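Local coordinates for uncharacterized protein (Bacteroides ovatus, PDB 4ID2) that is of unknown function but belongs to the DUF4738 family and has a beta-barrel-like fold in which two sheets pack together, at residues F38-K43 with D114-Q119; D44-V49 with H76-N81; Y68-I73 with K105-G110; T83-T88 with I140-D145. All coordinates share one frame; numbering follows the deposited sequence.

Contact 1 of 4, residues F38-K43 with D114-Q119; sequences FKFKGK and DKTTPQ
Phe40 and Thr116 bring their CA atoms to 6.5 Å where strands 38-40 and 114-116 pass at 36° to each other, their axes 8.2 Å apart, and no hydrogen bond joins the two segments directly. This is sheet-on-sheet packing at one end of the barrel-like fold: the first strand enters a tight beta hairpin, closed by a type I' turn from Phe40 to Lys43 with paired backbone bonds between those two residues, while the second is the end of strand 107-116, an edge strand of the antiparallel sheet within this chain. Thr116 carries the contact. Its methyl CG2 lies against Phe40 CB and CD1 and reaches Phe38 CD1 at 4.1 Å, thus meeting both aromatic residues, while Thr116 CB lies 3.6 Å from Phe40 CD1. Phe40 has CG anti to its own backbone N (chi1 176°), which carries the ring past the threonine so that CE1 comes 3.3 Å from Thr117 O, an oblique approach. Lys41 CG lies over the centre of one face of the Phe40 ring, leaving the extended lysine chain to run on toward Pro118. Beyond the two segments, the Phe38 ring stacks with Tyr113 and meets Tyr45, and its strand pairs antiparallel with a strand of the second subunit. Asp114 and Lys115 form a classic beta bulge opposite Val122, and Lys115 makes a salt bridge to Glu109 of the second subunit. At the turn end one water spans the gap, donating to Gln119 O at 3.2 Å and accepting a weak bond from Lys41 NZ at 3.5 Å.

Contact 2 of 4, residues D44-V49 with H76-N81; sequences DYHSLV and HLTRGN
Arg79 NH1 is held by two acceptors, the hydroxyl of Tyr45 and the backbone O of Ala144. Its bond to Tyr45 OH measures 3.1 Å and is somewhat bent (146° at the hydrogen), with the hydroxyl at the guanidinium edge, tilted a little from its plane. The two side chains lie side by side and point the same way: Arg79 CB sits over one face of the Tyr45 ring, a CH-pi contact 4.2 Å from the centroid, and Arg79 CD packs against Tyr45 CZ. A bend at chi3 (54°) then turns the guanidinium so that its plane stands 77° from the ring. A leucine in place of Tyr45 would probably leave Arg79 NH1 without its hydroxyl acceptor and the methylenes of the arginine without the ring they lie against. Leu77 CD1 meets the edge of that ring, 3.8 Å from Tyr45 CD2, and also touches Ser47 CB. Beneath these side chains runs a regular antiparallel ladder, with His46-Thr78 and Leu48-His76 as hydrogen-bonded pairs and Ser47-Leu77 as the non-hydrogen-bonded pair between them. His76 N to Leu48 O, at 2.8 Å, is its shortest bond. Past Tyr45 a water takes over the bridging, donating to Asp44 O and accepting from Gly80 N. The two strands are inner neighbours in the mixed sheet: 43-53 also pairs with 33-40 and 67-79 with 82-89, while Ile121 and Tyr123 of strand 121-128 pack on Leu77 from the other sheet, where Tyr123 OH also bonds Ser47 OG.

Contact 3 of 4, residues Y68-I73 with K105-G110; sequences YVDNKI and KSILEG
Strands 71-73 and 107-110 incline at 43°, axes 6.6 Å apart, with Asp70 nearest Ile107 and Asn71 nearest Leu108, and no backbone-to-backbone hydrogen bond links the segments. Side chains bridge the gap instead, gripping both polar backbone atoms of Leu108. Asp70 OD1 receives Leu108 N at 3.0 Å on its syn lone pair and Asn71 N at 2.7 Å from above the carboxylate plane, so one oxygen accepts a bond from across the contact and one from its own segment. Asn71 ND2 answers with a 3.0 Å bond to Leu108 O, nearly straight onto the carbonyl. With an alanine at Asp70, the amide of buried Leu108 would probably lose its acceptor and the Asn71 backbone N its local partner. Further along, Ile73 reaches across with CG1 anti to its carbonyl carbon (chi1 -69°): CG1 lies 3.7 Å from Leu108 CD2, and CD1 touches Gly110 CA at 3.4 Å, beside the bulge that Glu109 and Gly110 make opposite Ser126. The contact thus joins strand 67-79 of the mixed sheet to edge strand 107-116 of the antiparallel sheet, just after helix 100-104, with Val127 of strand 121-128 packed on Leu108 and Arg51 of strand 43-53 bonded to Glu109 O.

Contact 4 of 4, residues T83-T88 with I140-D145; sequences TVLNKT and ITITAD
Ile142 is the first residue of 140-145 to meet the other segment, and it does so with two branches. Its CD1 lies 4.0 Å from Leu85 CD2, the two side chains crossing at about a right angle, and its CG2 lies 4.2 Å from Val84 CG1. With CG1 anti to the carbonyl carbon (chi1 -61°), the CG1 arm carries CD1 to Leu85 while CG2 is directed to Val84. Thr143 takes part through its backbone: its O is 3.8 Å from Val84 CG1, while its hydroxyl OG1 turns to Asp145, donating to OD1 at 2.6 Å nearly along the C-O axis. Ala144 O, which accepts from Arg79 NH1, also lies 3.7 Å from the same methyl, Val84 CG1, and near CG2 as well. Asp145 closes the loop through that bond from Thr143, and Lys147 N also bonds the threonine hydroxyl. No hydrogen bond crosses between the segments, so the junction is one of methyl groups against methyls and carbonyl oxygens. Val84 and Leu85 form a classic beta bulge facing Leu77, where the chain turns a corner, and both side chains point at the end of strand 134-142. Such apolar closure between two sheets fits the barrel-like fold.

In the fold
Contacts 1, 2 and 4 lie on the same side of the chain's centre: the centre of contact 2 is about 12 Å from that of contact 1 and 9 Å from that of contact 4. Phe38 O and Tyr45 N, 2.8 Å apart, probably hydrogen-bond to tie contact 1 to contact 2, and Gln119 O packs 3.6 Å from Thr143 CG2 of contact 4. Contact 3 lies on the opposite side of the chain's centre, about 28 Å from contact 1 between centres, yet shares strand 107-116 with it and strand 67-79 with contact 2. No active site is known; a sulfate near Lys72 and an ethanediol near Ile107 probably come from crystallisation.

Contact 1 of 4, residues F38-K43 with D114-Q119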
loop_
_atom_site.group_PDB
_atom_site.type_symbol
_atom_site.label_atom_id
_atom_site.label_comp_id
_atom_site.label_asym_id
_atom_site.label_seq_id
_atom_site.Cartn_x
_atom_site.Cartn_y
_atom_site.Cartn_z
ATOM N N PHE A 38 26.057 -8.802 -10.145
ATOM C CA PHE A 38 25.761 -7.422 -10.507
ATOM C C PHE A 38 26.961 -6.531 -10.221
ATOM O O PHE A 38 27.899 -6.953 -9.537
ATOM C CB PHE A 38 24.532 -6.924 -9.734
ATOM C CG PHE A 38 24.714 -6.930 -8.236
ATOM C CD1 PHE A 38 25.236 -5.825 -7.578
ATOM C CD2 PHE A 38 24.382 -8.047 -7.483
ATOM C CE1 PHE A 38 25.428 -5.844 -6.204
ATOM C CE2 PHE A 38 24.586 -8.067 -6.112
ATOM C CZ PHE A 38 25.101 -6.965 -5.478
ATOM N N LYS A 39 26.916 -5.299 -10.730
ATOM C CA LYS A 39 27.959 -4.296 -10.521
ATOM C C LYS A 39 27.444 -3.211 -9.591
ATOM O O LYS A 39 26.265 -2.859 -9.653
ATOM C CB LYS A 39 28.403 -3.675 -11.853
ATOM C CG LYS A 39 29.411 -4.514 -12.612
ATOM C CD LYS A 39 29.765 -3.875 -13.946
ATOM C CE LYS A 39 30.653 -4.756 -14.789
ATOM N NZ LYS A 39 30.764 -4.254 -16.186
ATOM N N PHE A 40 28.313 -2.687 -8.729
ATOM C CA PHE A 40 27.973 -1.575 -7.840
ATOM C C PHE A 40 29.206 -0.690 -7.690
ATOM O O PHE A 40 30.281 -1.192 -7.351
ATOM C CB PHE A 40 27.455 -2.069 -6.485
ATOM C CG PHE A 40 27.181 -0.960 -5.498
ATOM C CD1 PHE A 40 26.363 0.105 -5.839
ATOM C CD2 PHE A 40 27.726 -0.992 -4.223
ATOM C CE1 PHE A 40 26.089 1.114 -4.923
ATOM C CE2 PHE A 40 27.453 0.023 -3.308
ATOM C CZ PHE A 40 26.645 1.073 -3.666
ATOM N N LYS A 41 29.071 0.609 -8.032
ATOM C CA LYS A 41 30.176 1.571 -8.031
ATOM C C LYS A 41 31.337 1.033 -8.905
ATOM O O LYS A 41 32.510 1.196 -8.568
ATOM C CB LYS A 41 30.629 1.905 -6.594
ATOM C CG LYS A 41 29.524 2.543 -5.756
ATOM C CD LYS A 41 30.051 3.144 -4.462
ATOM C CE LYS A 41 29.032 4.023 -3.776
ATOM N NZ LYS A 41 29.583 4.654 -2.547
ATOM N N GLY A 42 30.977 0.380 -10.013
ATOM C CA GLY A 42 31.930 -0.176 -10.963
ATOM C C GLY A 42 32.665 -1.446 -10.573
ATOM O O GLY A 42 33.540 -1.881 -11.327
ATOM N N LYS A 43 32.331 -2.070 -9.422
ATOM C CA LYS A 43 32.972 -3.313 -8.979
ATOM C C LYS A 43 31.975 -4.465 -9.079
ATOM O O LYS A 43 30.798 -4.265 -8.809
ATOM C CB LYS A 43 33.497 -3.169 -7.541
ATOM C CG LYS A 43 34.701 -2.235 -7.411
ATOM C CD LYS A 43 36.003 -2.869 -7.909
ATOM C CE LYS A 43 37.207 -2.008 -7.619
ATOM N NZ LYS A 43 38.458 -2.593 -8.172
ATOM N N ASP A 114 17.457 -6.611 -5.210
ATOM C CA ASP A 114 16.497 -5.724 -5.844
ATOM C C ASP A 114 17.210 -4.738 -6.757
ATOM O O ASP A 114 16.992 -4.766 -7.960
ATOM C CB ASP A 114 15.650 -4.989 -4.789
ATOM C CG ASP A 114 14.553 -4.143 -5.402
ATOM O OD1 ASP A 114 13.596 -4.722 -5.956
ATOM O OD2 ASP A 114 14.663 -2.905 -5.349
ATOM N N LYS A 115 18.043 -3.864 -6.198
ATOM C CA LYS A 115 18.738 -2.846 -6.985
ATOM C C LYS A 115 19.909 -2.262 -6.215
ATOM O O LYS A 115 20.117 -2.609 -5.051
ATOM C CB LYS A 115 17.748 -1.708 -7.352
ATOM C CG LYS A 115 17.244 -0.889 -6.152
ATOM C CD LYS A 115 16.020 -0.062 -6.514
ATOM C CE LYS A 115 15.520 0.794 -5.374
ATOM N NZ LYS A 115 14.254 1.497 -5.723
ATOM N N THR A 116 20.660 -1.371 -6.869
ATOM C CA THR A 116 21.748 -0.609 -6.262
ATOM C C THR A 116 21.333 0.851 -6.229
ATOM O O THR A 116 20.749 1.337 -7.195
ATOM C CB THR A 116 23.058 -0.784 -7.025
ATOM O OG1 THR A 116 22.858 -0.505 -8.408
ATOM C CG2 THR A 116 23.666 -2.156 -6.833
ATOM N N THR A 117 21.623 1.541 -5.125
ATOM C CA THR A 117 21.307 2.960 -4.935
ATOM C C THR A 117 22.566 3.661 -4.428
ATOM O O THR A 117 23.504 2.969 -4.030
ATOM C CB THR A 117 20.119 3.112 -3.949
ATOM O OG1 THR A 117 20.556 2.807 -2.620
ATOM C CG2 THR A 117 18.922 2.246 -4.324
ATOM N N PRO A 118 22.610 5.008 -4.356
ATOM C CA PRO A 118 23.810 5.671 -3.803
ATOM C C PRO A 118 24.109 5.247 -2.356
ATOM O O PRO A 118 25.273 5.239 -1.955
ATOM C CB PRO A 118 23.467 7.164 -3.891
ATOM C CG PRO A 118 22.401 7.256 -4.925
ATOM C CD PRO A 118 21.597 5.999 -4.769
ATOM N N GLN A 119 23.062 4.872 -1.585
ATOM C CA GLN A 119 23.216 4.397 -0.209
ATOM C C GLN A 119 23.953 3.061 -0.203
ATOM O O GLN A 119 24.993 2.933 0.443
ATOM C CB GLN A 119 21.849 4.255 0.506
ATOM C CG GLN A 119 21.339 5.559 1.129
ATOM C CD GLN A 119 20.980 6.623 0.115
ATOM O OE1 GLN A 119 20.561 6.332 -1.013
ATOM N NE2 GLN A 119 21.096 7.888 0.505
HETATM O O HOH W 1 27.987 2.259 -0.566
#

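Contact 2 of 4, residues D44-V49 with H76-N81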
loop_
_atom_site.group_PDB
_atom_site.type_symbol
_atom_site.label_atom_id
_atom_site.label_comp_id
_atom_site.label_asym_id
_atom_site.label_seq_id
_atom_site.Cartn_x
_atom_site.Cartn_y
_atom_site.Cartn_z
ATOM N N ASP A 44 32.445 -5.661 -9.476
ATOM C CA ASP A 44 31.612 -6.860 -9.634
ATOM C C ASP A 44 31.321 -7.545 -8.295
ATOM O O ASP A 44 32.258 -7.838 -7.546
ATOM C CB ASP A 44 32.319 -7.873 -10.553
ATOM C CG ASP A 44 32.542 -7.398 -11.975
ATOM O OD1 ASP A 44 31.606 -6.813 -12.561
ATOM O OD2 ASP A 44 33.637 -7.658 -12.523
ATOM N N TYR A 45 30.034 -7.829 -8.012
ATOM C CA TYR A 45 29.591 -8.520 -6.793
ATOM C C TYR A 45 28.931 -9.839 -7.130
ATOM O O TYR A 45 28.294 -9.937 -8.170
ATOM C CB TYR A 45 28.570 -7.674 -6.010
ATOM C CG TYR A 45 29.161 -6.469 -5.324
ATOM C CD1 TYR A 45 29.578 -5.365 -6.053
ATOM C CD2 TYR A 45 29.252 -6.406 -3.938
ATOM C CE1 TYR A 45 30.143 -4.259 -5.431
ATOM C CE2 TYR A 45 29.791 -5.291 -3.303
ATOM C CZ TYR A 45 30.186 -4.197 -4.052
ATOM O OH TYR A 45 30.746 -3.098 -3.443
ATOM N N HIS A 46 29.033 -10.823 -6.231
ATOM C CA HIS A 46 28.358 -12.125 -6.326
ATOM C C HIS A 46 27.511 -12.255 -5.077
ATOM O O HIS A 46 28.035 -12.055 -3.986
ATOM C CB HIS A 46 29.364 -13.288 -6.434
ATOM C CG HIS A 46 29.942 -13.489 -7.798
ATOM N ND1 HIS A 46 30.450 -12.433 -8.532
ATOM C CD2 HIS A 46 30.155 -14.637 -8.481
ATOM C CE1 HIS A 46 30.906 -12.961 -9.659
ATOM N NE2 HIS A 46 30.734 -14.283 -9.679
ATOM N N SER A 47 26.208 -12.526 -5.215
ATOM C CA SER A 47 25.306 -12.626 -4.072
ATOM C C SER A 47 24.635 -13.975 -4.053
ATOM O O SER A 47 23.870 -14.272 -4.964
ATOM C CB SER A 47 24.261 -11.520 -4.140
ATOM O OG SER A 47 23.328 -11.614 -3.078
ATOM N N LEU A 48 24.906 -14.794 -3.034
ATOM C CA LEU A 48 24.278 -16.105 -2.891
ATOM C C LEU A 48 23.290 -16.028 -1.741
ATOM O O LEU A 48 23.674 -15.591 -0.651
ATOM C CB LEU A 48 25.341 -17.191 -2.640
ATOM C CG LEU A 48 24.814 -18.623 -2.424
ATOM C CD1 LEU A 48 24.200 -19.193 -3.698
ATOM C CD2 LEU A 48 25.922 -19.541 -1.920
ATOM N N VAL A 49 22.026 -16.429 -1.982
ATOM C CA VAL A 49 20.990 -16.438 -0.953
ATOM C C VAL A 49 20.435 -17.852 -0.852
ATOM O O VAL A 49 20.125 -18.453 -1.872
ATOM C CB VAL A 49 19.874 -15.402 -1.210
ATOM C CG1 VAL A 49 18.877 -15.411 -0.062
ATOM C CG2 VAL A 49 20.459 -14.006 -1.364
ATOM N N HIS A 76 25.122 -14.486 1.456
ATOM C CA HIS A 76 26.578 -14.395 1.312
ATOM C C HIS A 76 26.909 -13.466 0.137
ATOM O O HIS A 76 26.769 -13.852 -1.024
ATOM C CB HIS A 76 27.223 -15.777 1.118
ATOM C CG HIS A 76 28.711 -15.789 1.338
ATOM N ND1 HIS A 76 29.427 -16.967 1.316
ATOM C CD2 HIS A 76 29.567 -14.772 1.608
ATOM C CE1 HIS A 76 30.687 -16.637 1.558
ATOM N NE2 HIS A 76 30.818 -15.329 1.751
ATOM N N LEU A 77 27.320 -12.234 0.450
ATOM C CA LEU A 77 27.682 -11.220 -0.541
ATOM C C LEU A 77 29.198 -11.116 -0.640
ATOM O O LEU A 77 29.845 -10.896 0.378
ATOM C CB LEU A 77 27.080 -9.863 -0.129
ATOM C CG LEU A 77 27.342 -8.683 -1.066
ATOM C CD1 LEU A 77 26.791 -8.959 -2.456
ATOM C CD2 LEU A 77 26.761 -7.402 -0.494
ATOM N N THR A 78 29.764 -11.247 -1.855
ATOM C CA THR A 78 31.214 -11.160 -2.051
ATOM C C THR A 78 31.557 -10.188 -3.168
ATOM O O THR A 78 30.737 -9.939 -4.039
ATOM C CB THR A 78 31.817 -12.542 -2.348
ATOM O OG1 THR A 78 31.300 -13.025 -3.579
ATOM C CG2 THR A 78 31.527 -13.554 -1.262
ATOM N N ARG A 79 32.773 -9.629 -3.120
ATOM C CA ARG A 79 33.314 -8.726 -4.136
ATOM C C ARG A 79 34.723 -9.226 -4.404
ATOM O O ARG A 79 35.640 -8.909 -3.643
ATOM C CB ARG A 79 33.273 -7.264 -3.652
ATOM C CG ARG A 79 33.820 -6.263 -4.669
ATOM C CD ARG A 79 33.921 -4.840 -4.146
ATOM N NE ARG A 79 34.698 -4.750 -2.903
ATOM C CZ ARG A 79 34.225 -4.467 -1.685
ATOM N NH1 ARG A 79 32.932 -4.213 -1.502
ATOM N NH2 ARG A 79 35.043 -4.427 -0.645
ATOM N N GLY A 80 34.863 -10.092 -5.404
ATOM C CA GLY A 80 36.132 -10.738 -5.706
ATOM C C GLY A 80 36.442 -11.760 -4.627
ATOM O O GLY A 80 35.561 -12.529 -4.235
ATOM N N ASN A 81 37.661 -11.735 -4.085
ATOM C CA ASN A 81 38.050 -12.640 -2.999
ATOM C C ASN A 81 37.465 -12.211 -1.638
ATOM O O ASN A 81 37.444 -13.029 -0.717
ATOM C CB ASN A 81 39.572 -12.711 -2.877
ATOM C CG ASN A 81 40.271 -13.290 -4.084
ATOM O OD1 ASN A 81 39.765 -14.204 -4.749
ATOM N ND2 ASN A 81 41.472 -12.806 -4.377
HETATM O O HOH W 2 32.946 -10.596 -7.443
#

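Contact 3 of 4, residues Y68-I73 with K105-G110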
loop_
_atom_site.group_PDB
_atom_site.type_symbol
_atom_site.label_atom_id
_atom_site.label_comp_id
_atom_site.label_asym_id
_atom_site.label_seq_id
_atom_site.Cartn_x
_atom_site.Cartn_y
_atom_site.Cartn_z
ATOM N N TYR A 68 3.539 -24.554 11.317
ATOM C CA TYR A 68 4.554 -24.368 10.282
ATOM C C TYR A 68 5.921 -24.091 10.906
ATOM O O TYR A 68 6.003 -23.308 11.853
ATOM C CB TYR A 68 4.162 -23.193 9.365
ATOM C CG TYR A 68 2.863 -23.413 8.623
ATOM C CD1 TYR A 68 1.638 -23.141 9.224
ATOM C CD2 TYR A 68 2.855 -23.898 7.321
ATOM C CE1 TYR A 68 0.437 -23.354 8.550
ATOM C CE2 TYR A 68 1.660 -24.101 6.630
ATOM C CZ TYR A 68 0.449 -23.829 7.250
ATOM O OH TYR A 68 -0.752 -24.027 6.600
ATOM N N VAL A 69 6.994 -24.714 10.376
ATOM C CA VAL A 69 8.359 -24.444 10.843
ATOM C C VAL A 69 8.848 -23.189 10.093
ATOM O O VAL A 69 8.590 -23.040 8.890
ATOM C CB VAL A 69 9.320 -25.655 10.693
ATOM C CG1 VAL A 69 9.762 -25.857 9.260
ATOM C CG2 VAL A 69 10.545 -25.497 11.579
ATOM N N ASP A 70 9.505 -22.273 10.814
ATOM C CA ASP A 70 9.996 -21.022 10.237
ATOM C C ASP A 70 11.325 -21.262 9.496
ATOM O O ASP A 70 11.934 -22.328 9.644
ATOM C CB ASP A 70 10.159 -19.972 11.342
ATOM C CG ASP A 70 10.165 -18.527 10.879
ATOM O OD1 ASP A 70 10.168 -18.290 9.645
ATOM O OD2 ASP A 70 10.193 -17.637 11.740
ATOM N N ASN A 71 11.765 -20.278 8.691
ATOM C CA ASN A 71 12.989 -20.398 7.904
ATOM C C ASN A 71 14.087 -19.446 8.335
ATOM O O ASN A 71 13.827 -18.410 8.946
ATOM C CB ASN A 71 12.684 -20.107 6.423
ATOM C CG ASN A 71 11.585 -20.962 5.849
ATOM O OD1 ASN A 71 11.767 -22.157 5.607
ATOM N ND2 ASN A 71 10.415 -20.382 5.619
ATOM N N LYS A 72 15.318 -19.793 7.941
ATOM C CA LYS A 72 16.499 -18.946 8.059
ATOM C C LYS A 72 16.955 -18.668 6.635
ATOM O O LYS A 72 16.734 -19.512 5.762
ATOM C CB LYS A 72 17.618 -19.580 8.909
ATOM C CG LYS A 72 18.283 -20.820 8.316
ATOM C CD LYS A 72 19.345 -21.380 9.270
ATOM C CE LYS A 72 20.010 -22.607 8.705
ATOM N NZ LYS A 72 21.100 -23.099 9.585
ATOM N N ILE A 73 17.566 -17.502 6.381
ATOM C CA ILE A 73 18.070 -17.173 5.055
ATOM C C ILE A 73 19.521 -16.753 5.184
ATOM O O ILE A 73 19.792 -15.738 5.813
ATOM C CB ILE A 73 17.209 -16.097 4.335
ATOM C CG1 ILE A 73 15.827 -16.688 3.974
ATOM C CG2 ILE A 73 17.918 -15.632 3.064
ATOM C CD1 ILE A 73 14.863 -15.780 3.314
ATOM N N LYS A 105 3.284 -14.247 14.277
ATOM C CA LYS A 105 2.363 -15.021 13.430
ATOM C C LYS A 105 2.862 -15.217 11.968
ATOM O O LYS A 105 2.161 -15.875 11.198
ATOM C CB LYS A 105 0.984 -14.330 13.380
ATOM C CG LYS A 105 0.275 -14.207 14.723
ATOM C CD LYS A 105 -1.005 -13.383 14.581
ATOM C CE LYS A 105 -1.717 -13.159 15.891
ATOM N NZ LYS A 105 -2.966 -12.370 15.711
ATOM N N SER A 106 4.039 -14.669 11.574
ATOM C CA SER A 106 4.548 -14.756 10.192
ATOM C C SER A 106 5.796 -15.642 10.063
ATOM O O SER A 106 6.403 -15.975 11.072
ATOM C CB SER A 106 4.888 -13.360 9.675
ATOM O OG SER A 106 6.116 -12.869 10.188
ATOM N N ILE A 107 6.198 -15.986 8.816
ATOM C CA ILE A 107 7.412 -16.777 8.563
ATOM C C ILE A 107 8.298 -16.062 7.535
ATOM O O ILE A 107 7.771 -15.478 6.587
ATOM C CB ILE A 107 7.113 -18.243 8.123
ATOM C CG1 ILE A 107 6.224 -18.314 6.883
ATOM C CG2 ILE A 107 6.504 -19.031 9.282
ATOM C CD1 ILE A 107 6.133 -19.702 6.276
ATOM N N LEU A 108 9.641 -16.117 7.713
ATOM C CA LEU A 108 10.571 -15.497 6.769
ATOM C C LEU A 108 10.429 -16.215 5.435
ATOM O O LEU A 108 10.630 -17.423 5.368
ATOM C CB LEU A 108 12.024 -15.553 7.289
ATOM C CG LEU A 108 13.076 -14.866 6.400
ATOM C CD1 LEU A 108 12.780 -13.378 6.227
ATOM C CD2 LEU A 108 14.471 -15.052 6.950
ATOM N N GLU A 109 10.019 -15.491 4.399
ATOM C CA GLU A 109 9.743 -16.062 3.088
ATOM C C GLU A 109 10.908 -15.931 2.136
ATOM O O GLU A 109 11.162 -16.864 1.384
ATOM C CB GLU A 109 8.516 -15.364 2.465
ATOM C CG GLU A 109 7.968 -16.057 1.220
ATOM C CD GLU A 109 6.848 -15.332 0.499
ATOM O OE1 GLU A 109 6.836 -14.079 0.508
ATOM O OE2 GLU A 109 6.011 -16.021 -0.129
ATOM N N GLY A 110 11.509 -14.755 2.059
ATOM C CA GLY A 110 12.565 -14.542 1.083
ATOM C C GLY A 110 13.328 -13.245 1.228
ATOM O O GLY A 110 12.842 -12.286 1.832
#

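Contact 4 of 4, residues T83-T88 with I140-D145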
loop_
_atom_site.group_PDB
_atom_site.type_symbol
_atom_site.label_atom_id
_atom_site.label_comp_id
_atom_site.label_asym_id
_atom_site.label_seq_id
_atom_site.Cartn_x
_atom_site.Cartn_y
_atom_site.Cartn_z
ATOM N N THR A 83 34.692 -11.003 1.272
ATOM C CA THR A 83 33.307 -11.244 1.668
ATOM C C THR A 83 32.818 -9.948 2.319
ATOM O O THR A 83 33.316 -9.560 3.376
ATOM C CB THR A 83 33.201 -12.480 2.565
ATOM O OG1 THR A 83 33.404 -13.652 1.773
ATOM C CG2 THR A 83 31.870 -12.554 3.316
ATOM N N VAL A 84 31.871 -9.266 1.668
ATOM C CA VAL A 84 31.316 -8.001 2.156
ATOM C C VAL A 84 30.361 -8.289 3.316
ATOM O O VAL A 84 30.394 -7.584 4.326
ATOM C CB VAL A 84 30.630 -7.225 1.001
ATOM C CG1 VAL A 84 29.896 -5.984 1.516
ATOM C CG2 VAL A 84 31.655 -6.853 -0.067
ATOM N N LEU A 85 29.534 -9.330 3.178
ATOM C CA LEU A 85 28.584 -9.727 4.210
ATOM C C LEU A 85 28.266 -11.217 4.127
ATOM O O LEU A 85 28.049 -11.733 3.035
ATOM C CB LEU A 85 27.285 -8.914 4.049
ATOM C CG LEU A 85 26.220 -9.158 5.136
ATOM C CD1 LEU A 85 25.804 -7.861 5.795
ATOM C CD2 LEU A 85 25.006 -9.878 4.567
ATOM N N ASN A 86 28.228 -11.895 5.277
ATOM C CA ASN A 86 27.865 -13.305 5.391
ATOM C C ASN A 86 27.013 -13.445 6.645
ATOM O O ASN A 86 27.543 -13.695 7.725
ATOM C CB ASN A 86 29.111 -14.196 5.424
ATOM C CG ASN A 86 28.791 -15.674 5.461
ATOM O OD1 ASN A 86 27.980 -16.169 4.688
ATOM N ND2 ASN A 86 29.384 -16.412 6.385
ATOM N N LYS A 87 25.700 -13.200 6.515
ATOM C CA LYS A 87 24.774 -13.216 7.648
ATOM C C LYS A 87 23.672 -14.250 7.507
ATOM O O LYS A 87 23.119 -14.412 6.423
ATOM C CB LYS A 87 24.108 -11.832 7.771
ATOM C CG LYS A 87 23.204 -11.696 8.994
ATOM C CD LYS A 87 22.958 -10.252 9.348
ATOM C CE LYS A 87 21.945 -10.110 10.453
ATOM N NZ LYS A 87 22.432 -10.653 11.754
ATOM N N THR A 88 23.306 -14.890 8.630
ATOM C CA THR A 88 22.154 -15.774 8.711
ATOM C C THR A 88 20.995 -14.889 9.140
ATOM O O THR A 88 21.049 -14.288 10.214
ATOM C CB THR A 88 22.395 -16.941 9.660
ATOM O OG1 THR A 88 23.494 -17.705 9.169
ATOM C CG2 THR A 88 21.163 -17.842 9.798
ATOM N N ILE A 140 16.537 -4.631 2.959
ATOM C CA ILE A 140 17.875 -4.705 3.564
ATOM C C ILE A 140 18.798 -3.911 2.665
ATOM O O ILE A 140 18.859 -4.215 1.472
ATOM C CB ILE A 140 18.383 -6.172 3.700
ATOM C CG1 ILE A 140 17.386 -7.095 4.433
ATOM C CG2 ILE A 140 19.769 -6.239 4.357
ATOM C CD1 ILE A 140 17.475 -8.503 3.945
ATOM N N THR A 141 19.508 -2.915 3.200
ATOM C CA THR A 141 20.458 -2.124 2.410
ATOM C C THR A 141 21.853 -2.430 2.930
ATOM O O THR A 141 22.078 -2.316 4.131
ATOM C CB THR A 141 20.112 -0.635 2.469
ATOM O OG1 THR A 141 18.757 -0.472 2.045
ATOM C CG2 THR A 141 21.032 0.219 1.593
ATOM N N ILE A 142 22.778 -2.847 2.044
ATOM C CA ILE A 142 24.154 -3.174 2.430
ATOM C C ILE A 142 25.095 -2.228 1.698
ATOM O O ILE A 142 25.023 -2.130 0.471
ATOM C CB ILE A 142 24.490 -4.658 2.139
ATOM C CG1 ILE A 142 23.564 -5.592 2.935
ATOM C CG2 ILE A 142 25.966 -4.951 2.485
ATOM C CD1 ILE A 142 23.420 -6.974 2.355
ATOM N N THR A 143 25.990 -1.539 2.438
ATOM C CA THR A 143 26.941 -0.612 1.815
ATOM C C THR A 143 28.118 -1.398 1.260
ATOM O O THR A 143 28.251 -2.585 1.548
ATOM C CB THR A 143 27.420 0.452 2.812
ATOM O OG1 THR A 143 28.176 -0.182 3.844
ATOM C CG2 THR A 143 26.272 1.261 3.410
ATOM N N ALA A 144 28.989 -0.736 0.491
ATOM C CA ALA A 144 30.167 -1.384 -0.083
ATOM C C ALA A 144 31.133 -1.894 1.006
ATOM O O ALA A 144 31.780 -2.925 0.797
ATOM C CB ALA A 144 30.892 -0.428 -1.017
ATOM N N ASP A 145 31.187 -1.214 2.180
ATOM C CA ASP A 145 32.036 -1.646 3.297
ATOM C C ASP A 145 31.264 -2.565 4.298
ATOM O O ASP A 145 31.713 -2.737 5.424
ATOM C CB ASP A 145 32.677 -0.438 4.022
ATOM C CG ASP A 145 31.726 0.453 4.794
ATOM O OD1 ASP A 145 30.583 0.644 4.328
ATOM O OD2 ASP A 145 32.151 1.016 5.831
#